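Local atomic coordinates of importin subunit beta-1 (Saccharomyces cerevisiae, PDB entry 5OWU), a protein that carries proteins into the nucleus as the beta subunit of the import receptor, working with importin alpha, which binds the classical nuclear localization signal of the cargo. Residues C354-A359 and F393-D398; R384-A389 and L425-T430; S415-M420 and W433-I438; S441-I446 and E482-A487; D465-A470 and N512-R517. All coordinates share one frame; numbering follows the deposited sequence. Where two conformers were deposited one is given.

Contact 1: C354-A359 and F393-D398; sequences CLQLFA and FGSIMD
Ser395 packs against the side chains of Leu355 and Gln356, and has more surface buried here than any other residue of the two segments. Its CB is met by Leu355, whose CD2 comes to 3.7 Å, and, from a second direction, by the aliphatic stem of Gln356, whose CG stands 3.5 Å from the same CB. A serine suits this spot because it is small enough to let the backbones close to 5.0 Å between the CA atoms of Gln356 and Ser395, yet still offers a polar atom. That atom, OG, accepts a rather bent hydrogen bond from Gln356 NE2 (3.3 Å, 143° at the hydrogen), reached from 22° out of the amide plane. It also bonds to the carbonyl of Met391 one turn back on its own helix, so the hydroxyl works in both directions. With CG beside its backbone N (chi1 -61°) and the chain extended beyond, Gln356 lays its stem along the serine before the amide arrives.

One turn on, Ala359 packs where helix 383-395 gives way to loop. Its methyl touches Asp398 O at 3.4 Å and lies 4.3 Å from Ile396 CG2; the short methyl of alanine suits a place where the chain comes so near. Asp398 adds a hydrogen bond from its carboxylate to Gln360, while Trp433 of helix 425-442 covers Gln356 and Ser395. Side-by-side packing of helix 347-362 of HEAT repeat 8 on helix 383-395 of repeat 9 is characteristic of an alpha-solenoid; here small residues let it be close.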
# COMPACT_ATOMS: atom_id res chain seq x y z
N CYS A 354 12.18 -13.04 -6.38
CA CYS A 354 11.51 -14.26 -6.77
C CYS A 354 12.00 -15.44 -5.94
O CYS A 354 11.20 -16.23 -5.43
CB CYS A 354 11.74 -14.52 -8.26
SG CYS A 354 10.79 -15.90 -8.89
N LEU A 355 13.32 -15.55 -5.77
CA LEU A 355 13.87 -16.62 -4.95
C LEU A 355 13.28 -16.59 -3.54
O LEU A 355 12.96 -17.65 -2.98
CB LEU A 355 15.40 -16.49 -4.90
CG LEU A 355 16.17 -17.56 -4.13
CD1 LEU A 355 15.91 -18.95 -4.72
CD2 LEU A 355 17.66 -17.22 -4.15
N GLN A 356 13.12 -15.40 -2.97
CA GLN A 356 12.53 -15.33 -1.63
C GLN A 356 11.08 -15.80 -1.64
O GLN A 356 10.62 -16.46 -0.69
CB GLN A 356 12.64 -13.91 -1.08
CG GLN A 356 14.08 -13.46 -0.96
CD GLN A 356 14.22 -12.03 -0.48
OE1 GLN A 356 13.35 -11.51 0.22
NE2 GLN A 356 15.32 -11.38 -0.87
N LEU A 357 10.33 -15.48 -2.70
CA LEU A 357 8.97 -16.00 -2.82
C LEU A 357 8.96 -17.52 -2.90
O LEU A 357 8.11 -18.19 -2.28
CB LEU A 357 8.27 -15.39 -4.04
CG LEU A 357 7.95 -13.90 -3.95
CD1 LEU A 357 7.46 -13.37 -5.28
CD2 LEU A 357 6.92 -13.64 -2.86
N PHE A 358 9.87 -18.10 -3.69
CA PHE A 358 9.96 -19.55 -3.75
C PHE A 358 10.21 -20.14 -2.37
O PHE A 358 9.59 -21.13 -1.99
CB PHE A 358 11.08 -19.97 -4.72
CG PHE A 358 10.58 -20.33 -6.09
CD1 PHE A 358 10.16 -21.63 -6.37
CD2 PHE A 358 10.54 -19.38 -7.10
CE1 PHE A 358 9.70 -21.97 -7.62
CE2 PHE A 358 10.08 -19.72 -8.36
CZ PHE A 358 9.66 -21.02 -8.63
N ALA A 359 11.13 -19.54 -1.61
CA ALA A 359 11.46 -20.09 -0.30
C ALA A 359 10.28 -19.99 0.66
O ALA A 359 10.02 -20.93 1.43
CB ALA A 359 12.67 -19.37 0.29
N PHE A 393 21.83 -17.15 -0.10
CA PHE A 393 21.71 -17.68 1.25
C PHE A 393 20.74 -16.85 2.08
O PHE A 393 19.83 -17.38 2.72
CB PHE A 393 23.07 -17.74 1.93
CG PHE A 393 23.06 -18.55 3.19
CD1 PHE A 393 22.74 -17.96 4.39
CD2 PHE A 393 23.35 -19.90 3.16
CE1 PHE A 393 22.71 -18.71 5.56
CE2 PHE A 393 23.32 -20.65 4.31
CZ PHE A 393 23.00 -20.06 5.51
N GLY A 394 20.91 -15.53 2.06
CA GLY A 394 19.99 -14.67 2.78
C GLY A 394 18.57 -14.81 2.28
O GLY A 394 17.62 -14.72 3.06
N SER A 395 18.41 -15.05 0.98
CA SER A 395 17.08 -15.18 0.39
C SER A 395 16.36 -16.46 0.77
O SER A 395 15.15 -16.55 0.52
CB SER A 395 17.17 -15.09 -1.13
OG SER A 395 17.45 -13.77 -1.55
N ILE A 396 17.03 -17.46 1.35
CA ILE A 396 16.31 -18.66 1.80
C ILE A 396 16.15 -18.72 3.32
O ILE A 396 15.81 -19.77 3.86
CB ILE A 396 16.95 -19.96 1.26
CG1 ILE A 396 18.39 -20.12 1.74
CG2 ILE A 396 16.87 -19.99 -0.26
CD1 ILE A 396 18.93 -21.54 1.58
N MET A 397 16.33 -17.60 4.03
CA MET A 397 16.23 -17.66 5.49
C MET A 397 14.80 -17.59 5.99
O MET A 397 14.56 -17.75 7.20
CB MET A 397 17.06 -16.53 6.11
CG MET A 397 18.56 -16.81 6.04
SD MET A 397 19.03 -18.27 7.01
CE MET A 397 19.22 -19.49 5.72
N ASP A 398 13.84 -17.38 5.11
CA ASP A 398 12.43 -17.34 5.48
C ASP A 398 11.73 -18.37 4.61
O ASP A 398 11.71 -18.23 3.38
CB ASP A 398 11.87 -15.92 5.29
CG ASP A 398 10.41 -15.81 5.65
OD1 ASP A 398 9.86 -16.73 6.29
OD2 ASP A 398 9.81 -14.79 5.28

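Contact 2: R384-A389 and L425-T430; sequences RNREAA and LQVKET
Thr430 OG1 donates a short hydrogen bond to Glu387 OE2, 2.6 Å long, using the carboxylate's anti lone pair. The other oxygen, OE1, bonds to the side-chain amide of Gln336, so the carboxylate is held at both ends and its rotation is fixed, which suits a buried charged group. With CG anti to the backbone N (chi1 -167°), the glutamate lays that carbon 3.7 Å from Gln426 O; the bend at chi2 (-80°) then turns the carboxylate to the threonine, the two side chains crossing at about a right angle.

Val427 supplies the apolar part. Its CG2 sits 3.9 Å from Glu387 CB and 4.1 Å from Arg386 CB, packed where the backbones come nearest, 4.6 Å between the CA atoms of Glu387 and Val427. Valine is short enough for so close an approach, and its branching puts CG2 beside the neighbouring backbone. The guanidinium of Arg386 runs on to a salt bridge with Asp422.

The axes of the two short helical segments lie 8.7 Å apart and only 6° from parallel, the stacking expected of the second helices of consecutive HEAT repeats, here 9 and 10, in the importin beta superhelix.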
# COMPACT_ATOMS: atom_id res chain seq x y z
N ARG A 384 31.03 -11.00 -8.43
CA ARG A 384 29.62 -11.20 -8.76
C ARG A 384 29.12 -12.54 -8.21
O ARG A 384 27.96 -12.65 -7.78
CB ARG A 384 29.42 -11.15 -10.27
CG ARG A 384 29.66 -9.78 -10.89
CD ARG A 384 29.55 -9.90 -12.40
NE ARG A 384 29.45 -8.60 -13.07
CZ ARG A 384 28.32 -7.89 -13.16
NH1 ARG A 384 27.20 -8.33 -12.60
NH2 ARG A 384 28.32 -6.74 -13.81
N ASN A 385 29.98 -13.56 -8.21
CA ASN A 385 29.57 -14.87 -7.75
C ASN A 385 29.50 -14.94 -6.22
O ASN A 385 28.59 -15.56 -5.67
CB ASN A 385 30.52 -15.93 -8.30
CG ASN A 385 30.40 -16.08 -9.81
OD1 ASN A 385 30.94 -15.28 -10.56
ND2 ASN A 385 29.68 -17.09 -10.24
N ARG A 386 30.43 -14.29 -5.52
CA ARG A 386 30.35 -14.26 -4.07
C ARG A 386 29.13 -13.46 -3.61
O ARG A 386 28.39 -13.89 -2.70
CB ARG A 386 31.63 -13.67 -3.48
CG ARG A 386 32.91 -14.36 -3.97
CD ARG A 386 34.12 -14.02 -3.10
NE ARG A 386 34.48 -12.60 -3.16
CZ ARG A 386 35.16 -12.04 -4.16
NH1 ARG A 386 35.53 -12.77 -5.21
NH2 ARG A 386 35.44 -10.75 -4.12
N GLU A 387 28.89 -12.30 -4.22
CA GLU A 387 27.71 -11.51 -3.88
C GLU A 387 26.44 -12.31 -4.15
O GLU A 387 25.53 -12.35 -3.31
CB GLU A 387 27.70 -10.20 -4.67
CG GLU A 387 26.69 -9.17 -4.16
CD GLU A 387 25.26 -9.42 -4.64
OE1 GLU A 387 25.09 -10.17 -5.63
OE2 GLU A 387 24.32 -8.87 -4.02
N ALA A 388 26.38 -12.97 -5.31
CA ALA A 388 25.24 -13.84 -5.60
C ALA A 388 25.08 -14.91 -4.53
O ALA A 388 23.95 -15.23 -4.13
CB ALA A 388 25.42 -14.48 -6.98
N ALA A 389 26.18 -15.46 -4.04
CA ALA A 389 26.10 -16.53 -3.04
C ALA A 389 25.45 -16.04 -1.75
O ALA A 389 24.52 -16.67 -1.23
CB ALA A 389 27.49 -17.11 -2.77
N LEU A 425 32.91 -3.98 -2.38
CA LEU A 425 31.90 -3.24 -1.64
C LEU A 425 30.53 -3.90 -1.75
O LEU A 425 29.80 -4.00 -0.75
CB LEU A 425 31.82 -1.80 -2.15
CG LEU A 425 30.71 -0.95 -1.54
CD1 LEU A 425 30.85 -0.89 -0.03
CD2 LEU A 425 30.73 0.44 -2.13
N GLN A 426 30.16 -4.34 -2.95
CA GLN A 426 28.87 -5.00 -3.14
C GLN A 426 28.78 -6.27 -2.29
O GLN A 426 27.74 -6.56 -1.69
CB GLN A 426 28.65 -5.33 -4.61
CG GLN A 426 28.62 -4.11 -5.53
CD GLN A 426 29.98 -3.79 -6.13
OE1 GLN A 426 30.98 -3.70 -5.42
NE2 GLN A 426 30.02 -3.64 -7.45
N VAL A 427 29.87 -7.04 -2.24
CA VAL A 427 29.85 -8.26 -1.45
C VAL A 427 29.61 -7.95 0.02
O VAL A 427 28.83 -8.62 0.69
CB VAL A 427 31.15 -9.06 -1.65
CG1 VAL A 427 31.23 -10.22 -0.66
CG2 VAL A 427 31.23 -9.57 -3.07
N LYS A 428 30.31 -6.94 0.55
CA LYS A 428 30.14 -6.62 1.96
C LYS A 428 28.74 -6.09 2.24
O LYS A 428 28.15 -6.38 3.29
CB LYS A 428 31.18 -5.59 2.39
CG LYS A 428 32.59 -6.13 2.46
CD LYS A 428 33.55 -5.11 3.08
CE LYS A 428 33.77 -3.93 2.18
NZ LYS A 428 34.77 -3.01 2.77
N GLU A 429 28.20 -5.29 1.32
CA GLU A 429 26.85 -4.77 1.49
C GLU A 429 25.84 -5.91 1.61
O GLU A 429 25.02 -5.96 2.54
CB GLU A 429 26.51 -3.85 0.32
CG GLU A 429 25.07 -3.36 0.28
CD GLU A 429 24.84 -2.34 -0.83
OE1 GLU A 429 25.37 -2.53 -1.94
OE2 GLU A 429 24.15 -1.34 -0.57
N THR A 430 25.91 -6.85 0.67
CA THR A 430 24.95 -7.94 0.68
C THR A 430 25.22 -8.90 1.83
O THR A 430 24.28 -9.47 2.39
CB THR A 430 24.98 -8.66 -0.66
OG1 THR A 430 24.65 -7.71 -1.68
CG2 THR A 430 23.98 -9.84 -0.69

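Contact 3: S415-M420 and W433-I438; sequences SILNLM and WCIGRI
Segment 415-420, from the C-terminal part of helix 402-418 onward, and segment 433-438 run in roughly opposite senses, the two backbones standing well apart, 7.8 Å between the CA atoms of Ile416 and Ile435. Branched and flexible apolar side chains bridge that distance. Ile416 and Ile435 slide past each other in opposite directions, so that CG2 of the first rests 3.8 Å from CG1 of the second. The longer branch of Ile416 carries on to meet Ile438 tip to tip, their CD1 atoms 3.9 Å apart, and the same methyl touches the sulfur of Cys434 at 4.1 Å. In Ile416, CG1 lies beside the backbone N (chi1 -71°) with CD1 extended beyond it, so one isoleucine can serve two partners with one branch and a third with the other.

Ile435 is used just as fully. Its CD1 enters between two residues of the facing segment: Leu417, which crosses it at about a right angle with CD2 at 4.0 Å, and Met420, whose CG approaches to 3.8 Å. The unbranched methionine, bent at both chi2 and chi3, folds its sulfur back to the same methyl. The contact is wholly apolar, and its residues are mostly buried, as befits the seam inside a helical hairpin.

These two helices, 402-418 and 425-442, form HEAT repeat 10. Helix 383-395 flanks the seam through Phe393, which touches Ile416, and helix 467-484 closes it on the side of the next repeat, where Thr476 meets Ile435 and Cys473 meets Met420.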
# COMPACT_ATOMS: atom_id res chain seq x y z
N SER A 415 32.11 -18.59 6.93
CA SER A 415 32.37 -18.03 5.60
C SER A 415 31.64 -16.70 5.39
O SER A 415 32.16 -15.78 4.74
CB SER A 415 31.97 -19.03 4.53
OG SER A 415 30.59 -19.36 4.62
N ILE A 416 30.42 -16.57 5.94
CA ILE A 416 29.66 -15.34 5.76
C ILE A 416 30.32 -14.20 6.52
O ILE A 416 30.49 -13.09 5.99
CB ILE A 416 28.20 -15.54 6.19
CG1 ILE A 416 27.48 -16.44 5.19
CG2 ILE A 416 27.46 -14.19 6.29
CD1 ILE A 416 26.09 -16.88 5.64
N LEU A 417 30.70 -14.44 7.78
CA LEU A 417 31.40 -13.43 8.55
C LEU A 417 32.72 -13.06 7.88
O LEU A 417 33.14 -11.90 7.93
CB LEU A 417 31.65 -13.92 9.97
CG LEU A 417 30.44 -14.13 10.88
CD1 LEU A 417 30.87 -14.76 12.20
CD2 LEU A 417 29.72 -12.82 11.12
N ASN A 418 33.38 -14.03 7.25
CA ASN A 418 34.62 -13.72 6.55
C ASN A 418 34.36 -12.79 5.38
O ASN A 418 35.18 -11.91 5.08
CB ASN A 418 35.30 -15.01 6.07
CG ASN A 418 36.56 -14.73 5.28
OD1 ASN A 418 37.53 -14.20 5.81
ND2 ASN A 418 36.55 -15.10 4.00
N LEU A 419 33.21 -12.94 4.71
CA LEU A 419 32.92 -12.04 3.60
C LEU A 419 32.71 -10.59 4.03
O LEU A 419 32.68 -9.71 3.16
CB LEU A 419 31.69 -12.50 2.82
CG LEU A 419 31.90 -13.71 1.91
CD1 LEU A 419 30.59 -14.06 1.25
CD2 LEU A 419 32.95 -13.44 0.84
N MET A 420 32.56 -10.30 5.32
CA MET A 420 32.48 -8.90 5.74
C MET A 420 33.81 -8.18 5.56
O MET A 420 33.85 -6.94 5.58
CB MET A 420 32.03 -8.79 7.19
CG MET A 420 30.56 -9.14 7.42
SD MET A 420 29.40 -8.00 6.62
CE MET A 420 29.58 -6.51 7.61
N TRP A 433 23.56 -7.46 4.82
CA TRP A 433 22.14 -7.79 4.69
C TRP A 433 21.87 -9.25 5.05
O TRP A 433 20.91 -9.55 5.77
CB TRP A 433 21.68 -7.49 3.26
CG TRP A 433 20.30 -7.98 2.93
CD1 TRP A 433 19.12 -7.34 3.19
CD2 TRP A 433 19.96 -9.20 2.26
NE1 TRP A 433 18.07 -8.09 2.72
CE2 TRP A 433 18.55 -9.23 2.15
CE3 TRP A 433 20.70 -10.27 1.75
CZ2 TRP A 433 17.87 -10.29 1.55
CZ3 TRP A 433 20.02 -11.32 1.15
CH2 TRP A 433 18.63 -11.32 1.05
N CYS A 434 22.71 -10.16 4.56
CA CYS A 434 22.50 -11.58 4.81
C CYS A 434 22.55 -11.88 6.30
O CYS A 434 21.77 -12.70 6.81
CB CYS A 434 23.56 -12.39 4.06
SG CYS A 434 23.37 -14.15 4.22
N ILE A 435 23.46 -11.23 7.02
CA ILE A 435 23.53 -11.42 8.46
C ILE A 435 22.25 -10.92 9.11
O ILE A 435 21.72 -11.55 10.04
CB ILE A 435 24.78 -10.72 9.03
CG1 ILE A 435 26.04 -11.40 8.47
CG2 ILE A 435 24.79 -10.78 10.55
CD1 ILE A 435 27.32 -10.68 8.76
N GLY A 436 21.72 -9.80 8.61
CA GLY A 436 20.43 -9.33 9.09
C GLY A 436 19.30 -10.32 8.84
O GLY A 436 18.40 -10.46 9.67
N ARG A 437 19.31 -10.99 7.68
CA ARG A 437 18.29 -12.00 7.37
C ARG A 437 18.39 -13.20 8.32
O ARG A 437 17.36 -13.70 8.83
CB ARG A 437 18.46 -12.45 5.92
CG ARG A 437 18.20 -11.35 4.90
CD ARG A 437 16.70 -11.16 4.66
NE ARG A 437 16.15 -12.38 4.07
CZ ARG A 437 14.86 -12.58 3.80
NH1 ARG A 437 13.96 -11.64 4.08
NH2 ARG A 437 14.48 -13.73 3.27
N ILE A 438 19.61 -13.67 8.56
CA ILE A 438 19.82 -14.75 9.52
C ILE A 438 19.29 -14.33 10.88
O ILE A 438 18.54 -15.06 11.54
CB ILE A 438 21.31 -15.12 9.59
CG1 ILE A 438 21.78 -15.66 8.23
CG2 ILE A 438 21.56 -16.16 10.67
CD1 ILE A 438 23.26 -15.88 8.12

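Contact 4: S441-I446 and E482-A487; sequences SVAESI and EQLAEA
Ala443 points its methyl toward segment 482-487 and sets it between two neighbouring side chains. Gln483 also points across, so the two CB atoms face each other at 3.5 Å. Leu484 starts off to one flank but swings its end inward: with CG beside the backbone N (chi1 -65°), it brings CD2 to 3.6 Å from the same Ala443 CB and to 3.9 Å from Ala443 O. An alanine suits the position because its single carbon can touch both neighbours at once, while the branched end of leucine covers it with a methyl; Leu484 also touches Ile492 on its own side of the fold.

Beyond CB the glutamine turns aside. Its chain bends at chi2 (-65°), which carries the amide past the methyl instead of over it and places NE2 near a water. This water accepts from Gln483 NE2 at 2.9 Å and from Ala443 N at 2.7 Å, so it links the amide to the backbone at the start of the short 3-10 segment 443-445.

Joining the C-terminal ends of the second helices of HEAT repeats 10 and 11, the contact therefore mixes two kinds of chemistry. Carbon meets carbon round the Ala443 methyl, and the polar link beside this small apolar contact rests on one water bridging a backbone N-H and a side-chain amide.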
# COMPACT_ATOMS: atom_id res chain seq x y z
N SER A 441 15.14 -14.00 10.94
CA SER A 441 14.25 -15.16 10.91
C SER A 441 14.63 -16.27 11.88
O SER A 441 13.75 -16.94 12.43
CB SER A 441 14.18 -15.72 9.49
OG SER A 441 13.43 -14.86 8.64
N VAL A 442 15.92 -16.51 12.11
CA VAL A 442 16.34 -17.55 13.05
C VAL A 442 17.49 -17.06 13.93
O VAL A 442 18.57 -17.65 13.95
CB VAL A 442 16.68 -18.85 12.29
CG1 VAL A 442 17.82 -18.68 11.28
CG2 VAL A 442 16.95 -19.99 13.25
N ALA A 443 17.23 -16.01 14.72
CA ALA A 443 18.28 -15.41 15.55
C ALA A 443 18.86 -16.39 16.55
O ALA A 443 20.02 -16.27 16.94
CB ALA A 443 17.75 -14.19 16.31
N GLU A 444 18.06 -17.36 16.99
CA GLU A 444 18.60 -18.38 17.88
C GLU A 444 19.62 -19.27 17.17
O GLU A 444 20.31 -20.04 17.85
CB GLU A 444 17.45 -19.20 18.44
CG GLU A 444 16.49 -18.40 19.31
CD GLU A 444 15.56 -17.48 18.51
OE1 GLU A 444 15.44 -17.68 17.28
OE2 GLU A 444 14.96 -16.57 19.11
N SER A 445 19.72 -19.19 15.83
CA SER A 445 20.73 -19.95 15.09
C SER A 445 22.15 -19.47 15.40
O SER A 445 23.11 -20.19 15.11
CB SER A 445 20.50 -19.85 13.57
OG SER A 445 20.47 -18.51 13.11
N ILE A 446 22.30 -18.26 15.94
CA ILE A 446 23.61 -17.71 16.24
C ILE A 446 23.95 -18.03 17.69
O ILE A 446 23.42 -17.41 18.62
CB ILE A 446 23.64 -16.20 15.99
CG1 ILE A 446 23.06 -15.88 14.61
CG2 ILE A 446 25.09 -15.69 16.12
CD1 ILE A 446 22.84 -14.39 14.36
N GLU A 482 15.62 -7.04 18.15
CA GLU A 482 14.20 -7.40 18.13
C GLU A 482 14.00 -8.89 18.37
O GLU A 482 13.09 -9.29 19.11
CB GLU A 482 13.58 -6.98 16.80
CG GLU A 482 13.24 -5.50 16.70
CD GLU A 482 12.67 -5.13 15.34
OE1 GLU A 482 12.72 -5.96 14.41
OE2 GLU A 482 12.17 -3.99 15.21
N GLN A 483 14.83 -9.73 17.75
CA GLN A 483 14.61 -11.16 17.83
C GLN A 483 15.21 -11.79 19.08
O GLN A 483 14.74 -12.85 19.49
CB GLN A 483 15.18 -11.84 16.58
CG GLN A 483 14.48 -11.41 15.30
CD GLN A 483 13.03 -11.83 15.28
OE1 GLN A 483 12.13 -11.02 15.07
NE2 GLN A 483 12.79 -13.12 15.50
N LEU A 484 16.22 -11.17 19.69
CA LEU A 484 16.85 -11.78 20.85
C LEU A 484 16.39 -11.19 22.18
O LEU A 484 16.56 -11.85 23.21
CB LEU A 484 18.38 -11.65 20.74
CG LEU A 484 19.00 -12.41 19.57
CD1 LEU A 484 20.48 -12.11 19.45
CD2 LEU A 484 18.79 -13.91 19.74
N ALA A 485 15.80 -10.00 22.18
CA ALA A 485 15.46 -9.35 23.44
C ALA A 485 14.42 -10.15 24.23
O ALA A 485 14.42 -10.09 25.47
CB ALA A 485 14.95 -7.94 23.18
N GLU A 486 13.55 -10.90 23.55
CA GLU A 486 12.43 -11.52 24.24
C GLU A 486 12.85 -12.73 25.07
O GLU A 486 12.27 -12.98 26.13
CB GLU A 486 11.35 -11.94 23.24
CG GLU A 486 10.91 -10.82 22.29
CD GLU A 486 10.24 -9.66 23.01
OE1 GLU A 486 9.08 -9.33 22.68
OE2 GLU A 486 10.87 -9.06 23.91
N ALA A 487 13.85 -13.48 24.61
CA ALA A 487 14.36 -14.60 25.38
C ALA A 487 14.79 -14.14 26.77
O ALA A 487 15.21 -13.00 26.97
CB ALA A 487 15.54 -15.25 24.66
O HOH W 1 14.74 -15.08 14.69

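Contact 5: D465-A470 and N512-R517; sequences DHPKVA and NEFNAR
Phe514 packs its ring across the start of helix 467-484, and it buries more surface in the contact than any other residue. Lys468 lays its aliphatic chain over one face of the ring: CG is 3.8 Å from the ring centroid and 21° off the normal, a CH-pi contact, and CE follows at 3.6 Å from Phe514 CE1. The lysine's long, flexible stem suits this double task, since its charged end runs on to a salt bridge with Asp343. Pro467 meets the same ring at the edge, CG to CD2 at 3.9 Å. His466 comes in obliquely, the ring planes at 37°, with its CE1 3.7 Å from Phe514 CE2.

Both segments are the entries to second helices of successive HEAT repeats, 11 and 12, stacked side by side in the solenoid. His466 is the N-cap of the first: its ND1 accepts a nearly straight bond from Lys468 N, so that nitrogen probably carries no proton.

Pro467, in the first turn of its helix, where the lack of an N-H costs nothing, also touches the second segment's backbone, CB to Glu513 O at 3.3 Å. Ala516 fits beside it, its CB 3.6 Å from Pro467 CB, and Ala470 adds a second methyl one turn on. Where the helices run on, a water donates to Ala516 O and, weakly, to Ala470 O.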
# COMPACT_ATOMS: atom_id res chain seq x y z
N ASP A 465 32.46 1.20 8.10
CA ASP A 465 32.85 0.94 6.73
C ASP A 465 32.14 1.93 5.81
O ASP A 465 31.60 2.95 6.25
CB ASP A 465 32.51 -0.52 6.38
CG ASP A 465 33.40 -1.09 5.29
OD1 ASP A 465 33.87 -0.34 4.42
OD2 ASP A 465 33.60 -2.32 5.31
N HIS A 466 32.15 1.64 4.51
CA HIS A 466 31.42 2.43 3.54
C HIS A 466 29.96 2.58 3.99
O HIS A 466 29.38 1.63 4.52
CB HIS A 466 31.49 1.75 2.17
CG HIS A 466 30.93 2.57 1.05
ND1 HIS A 466 29.57 2.71 0.83
CD2 HIS A 466 31.55 3.29 0.08
CE1 HIS A 466 29.38 3.48 -0.23
NE2 HIS A 466 30.56 3.84 -0.70
N PRO A 467 29.35 3.75 3.79
CA PRO A 467 27.97 3.94 4.28
C PRO A 467 26.98 2.88 3.82
O PRO A 467 26.05 2.56 4.57
CB PRO A 467 27.59 5.33 3.75
CG PRO A 467 28.64 5.67 2.73
CD PRO A 467 29.87 4.97 3.15
N LYS A 468 27.15 2.31 2.62
CA LYS A 468 26.25 1.25 2.17
C LYS A 468 26.30 0.04 3.08
O LYS A 468 25.27 -0.57 3.38
CB LYS A 468 26.59 0.85 0.74
CG LYS A 468 26.21 1.88 -0.28
CD LYS A 468 26.49 1.41 -1.69
CE LYS A 468 25.28 1.66 -2.57
NZ LYS A 468 25.65 1.73 -4.00
N VAL A 469 27.50 -0.34 3.53
CA VAL A 469 27.65 -1.42 4.50
C VAL A 469 27.06 -1.01 5.84
O VAL A 469 26.30 -1.76 6.47
CB VAL A 469 29.14 -1.81 4.63
CG1 VAL A 469 29.33 -2.96 5.63
CG2 VAL A 469 29.71 -2.20 3.26
N ALA A 470 27.39 0.20 6.30
CA ALA A 470 26.94 0.67 7.62
C ALA A 470 25.41 0.66 7.73
O ALA A 470 24.86 0.32 8.78
CB ALA A 470 27.49 2.07 7.89
N ASN A 512 24.83 11.96 5.60
CA ASN A 512 23.87 10.85 5.59
C ASN A 512 23.91 10.11 4.26
O ASN A 512 22.88 9.65 3.75
CB ASN A 512 22.46 11.35 5.88
CG ASN A 512 21.46 10.21 6.00
OD1 ASN A 512 21.76 9.14 6.54
ND2 ASN A 512 20.26 10.42 5.47
N GLU A 513 25.09 9.99 3.66
CA GLU A 513 25.18 9.29 2.40
C GLU A 513 24.67 7.86 2.55
O GLU A 513 24.88 7.20 3.58
CB GLU A 513 26.62 9.31 1.88
CG GLU A 513 26.70 9.02 0.39
CD GLU A 513 28.04 9.38 -0.22
OE1 GLU A 513 28.23 10.55 -0.59
OE2 GLU A 513 28.91 8.48 -0.31
N PHE A 514 23.92 7.41 1.54
CA PHE A 514 23.32 6.08 1.50
C PHE A 514 22.58 5.76 2.79
O PHE A 514 22.45 4.59 3.18
CB PHE A 514 24.38 5.03 1.17
CG PHE A 514 24.99 5.23 -0.19
CD1 PHE A 514 24.22 5.05 -1.32
CD2 PHE A 514 26.30 5.63 -0.33
CE1 PHE A 514 24.75 5.25 -2.58
CE2 PHE A 514 26.84 5.83 -1.59
CZ PHE A 514 26.06 5.64 -2.71
N ASN A 515 22.08 6.80 3.44
CA ASN A 515 21.20 6.69 4.60
C ASN A 515 21.88 6.07 5.81
O ASN A 515 21.19 5.64 6.75
CB ASN A 515 19.93 5.92 4.24
CG ASN A 515 18.70 6.47 4.93
OD1 ASN A 515 18.47 7.68 4.93
ND2 ASN A 515 17.92 5.59 5.55
N ALA A 516 23.21 6.05 5.84
CA ALA A 516 23.91 5.41 6.95
C ALA A 516 23.67 6.12 8.29
O ALA A 516 23.60 5.46 9.33
CB ALA A 516 25.41 5.32 6.65
N ARG A 517 23.55 7.44 8.29
CA ARG A 517 23.38 8.14 9.56
C ARG A 517 21.95 7.99 10.08
O ARG A 517 21.74 7.62 11.25
CB ARG A 517 23.75 9.62 9.38
CG ARG A 517 23.65 10.45 10.65
CD ARG A 517 24.24 11.84 10.43
NE ARG A 517 23.48 12.64 9.48
CZ ARG A 517 23.92 13.76 8.91
NH1 ARG A 517 25.13 14.22 9.20
NH2 ARG A 517 23.15 14.44 8.06
O HOH W 2 24.33 2.94 10.08

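From the N terminus, contact 1 closes the first loop, tying helix 347-362 to the end of helix 383-395. Before it closes, contact 2 opens on that same helix, so the two cross as HEAT repeats 8, 9 and 10 are joined in turn. Contact 3 crosses contact 2 as well, closing a short hairpin within repeat 10, and follows contact 1 in series. Contacts 4 and 5 form a second crossing pair: the former links repeats 10 and 11 at the C-terminal ends of their second helices, the latter repeats 11 and 12 at the N-terminal ends. A salt bridge from Lys428 to Asp465 connects contact 2 directly with contact 5.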